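Long-range contact in tyrosinase (Aspergillus oryzae, PDB 3W6W), which is a fungal pro-tyrosinase, a two-copper oxidoreductase that, once activated, probably oxidises phenols to quinones: residues Ile331-His336 against Phe515-Ser520. Residues are numbered along the deposited sequence; the frame is centred on the assembly and turned at random.
Sequences IHNNVH and FNFSGS. With CU (copper (II) ion), chain D.
The Phe517 ring lies over one face of the His336 imidazole in a face-to-face stack, centroids 3.9 Å and planes 19° apart. CZ of Phe517 sits over the imidazole centre; His332 NE2 lies at its edge, in plane. His336 CD2 lies over one face of the His332 ring, toward its rim, with a copper-bound water at that ring's edge, in plane. The His332 ring stands nearly upright to the Phe517 ring, CE1 3.9 Å from Phe517 CD2. Phe517 reaches the histidines because its CG is anti to the backbone N (chi1 -174°). NE2 of His332 and of His336 bind one copper, at 1.9 and 2.1 Å; His376 and two waters complete its ligands. Met360 O holds His336 ND1. His332 ND1 bonds to Glu329 O and, weakly and bent, to Asn333 OD1. Asn333 packs its amide on Phe517 CB, and a water links its ND2 to Phe515 O. In one of two Asn334 conformers, Phe515 N donates to OD1 (2.9 Å, 155° at the hydrogen) and ND2 bonds to Ser513 O, tying edge strand 510-516 to helix 328-340. This is a type 3 copper site of pro-tyrosinase, with a C-terminal domain phenylalanine stacked on a copper-binding histidine.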
# COMPACT_ATOMS: atom_id res chain seq x y z
N ILE A 331 20.46 0.31 14.53
CA ILE A 331 20.10 0.77 13.20
C ILE A 331 19.30 -0.32 12.48
O ILE A 331 18.24 -0.04 11.93
CB ILE A 331 21.36 1.19 12.42
CG1 ILE A 331 21.96 2.44 13.06
CG2 ILE A 331 21.02 1.41 10.95
CD1 ILE A 331 23.35 2.81 12.53
N HIS A 332 19.78 -1.56 12.56
CA HIS A 332 19.11 -2.71 11.96
C HIS A 332 17.68 -2.87 12.50
O HIS A 332 16.77 -3.19 11.75
CB HIS A 332 19.99 -3.97 12.19
CG HIS A 332 19.24 -5.24 12.44
ND1 HIS A 332 18.78 -5.60 13.69
CD2 HIS A 332 18.95 -6.29 11.62
CE1 HIS A 332 18.20 -6.79 13.63
NE2 HIS A 332 18.29 -7.23 12.38
N ASN A 333 17.50 -2.60 13.80
CA ASN A 333 16.20 -2.75 14.44
C ASN A 333 15.21 -1.74 13.88
O ASN A 333 14.05 -2.08 13.58
CB ASN A 333 16.29 -2.57 15.96
CG ASN A 333 17.01 -3.71 16.65
OD1 ASN A 333 17.26 -4.76 16.06
ND2 ASN A 333 17.31 -3.52 17.91
N ASN A 334 15.65 -0.49 13.76
CA ASN A 334 14.80 0.54 13.19
C ASN A 334 14.39 0.21 11.77
O ASN A 334 13.24 0.42 11.41
CB ASN A 334 15.46 1.91 13.28
CG ASN A 334 15.37 2.50 14.67
OD1 ASN A 334 15.14 1.80 15.65
ND2 ASN A 334 15.53 3.80 14.76
N VAL A 335 15.32 -0.29 10.97
CA VAL A 335 14.99 -0.65 9.59
C VAL A 335 13.94 -1.77 9.54
O VAL A 335 13.01 -1.72 8.72
CB VAL A 335 16.26 -1.03 8.80
CG1 VAL A 335 15.88 -1.56 7.41
CG2 VAL A 335 17.21 0.18 8.74
N HIS A 336 14.07 -2.79 10.40
CA HIS A 336 13.03 -3.82 10.50
C HIS A 336 11.65 -3.18 10.69
O HIS A 336 10.69 -3.51 9.99
CB HIS A 336 13.31 -4.79 11.66
CG HIS A 336 14.14 -5.98 11.29
ND1 HIS A 336 13.62 -7.07 10.62
CD2 HIS A 336 15.44 -6.27 11.52
CE1 HIS A 336 14.57 -7.98 10.46
NE2 HIS A 336 15.68 -7.52 11.01
N PHE A 515 13.46 1.49 18.00
CA PHE A 515 12.56 0.35 18.00
C PHE A 515 13.11 -0.84 18.76
O PHE A 515 14.23 -1.28 18.55
CB PHE A 515 12.24 -0.10 16.56
CG PHE A 515 11.21 -1.19 16.50
CD1 PHE A 515 9.91 -0.95 16.91
CD2 PHE A 515 11.53 -2.44 16.00
CE1 PHE A 515 8.94 -1.95 16.85
CE2 PHE A 515 10.57 -3.44 15.91
CZ PHE A 515 9.27 -3.20 16.34
N ASN A 516 12.29 -1.37 19.66
CA ASN A 516 12.63 -2.60 20.33
C ASN A 516 12.19 -3.79 19.49
O ASN A 516 11.03 -4.20 19.53
CB ASN A 516 11.98 -2.67 21.71
CG ASN A 516 12.29 -3.96 22.41
OD1 ASN A 516 13.39 -4.47 22.29
ND2 ASN A 516 11.31 -4.50 23.11
N PHE A 517 13.14 -4.32 18.72
CA PHE A 517 12.93 -5.51 17.89
C PHE A 517 13.03 -6.69 18.85
O PHE A 517 14.11 -7.20 19.14
CB PHE A 517 14.00 -5.53 16.79
CG PHE A 517 13.85 -6.62 15.74
CD1 PHE A 517 12.71 -6.72 14.96
CD2 PHE A 517 14.89 -7.52 15.52
CE1 PHE A 517 12.60 -7.70 13.98
CE2 PHE A 517 14.79 -8.50 14.54
CZ PHE A 517 13.63 -8.59 13.77
N SER A 518 11.89 -7.05 19.41
CA SER A 518 11.89 -7.81 20.65
C SER A 518 11.75 -9.27 20.36
O SER A 518 11.17 -9.66 19.36
CB SER A 518 10.72 -7.35 21.51
OG SER A 518 9.50 -7.62 20.84
N GLY A 519 12.29 -10.09 21.25
CA GLY A 519 12.21 -11.52 21.11
C GLY A 519 12.40 -12.14 22.47
O GLY A 519 12.27 -11.46 23.49
N SER A 520 12.73 -13.42 22.49
CA SER A 520 12.95 -14.12 23.74
C SER A 520 14.27 -13.68 24.37
O SER A 520 15.01 -12.87 23.81
CB SER A 520 12.98 -15.62 23.50
OG SER A 520 14.30 -16.02 23.18
CU CU D . 17.34 -8.70 11.53
O HOH W 1 16.85 -0.74 18.98
O HOH W 2 16.50 -10.31 12.10
O HOH W 3 18.05 -9.87 13.29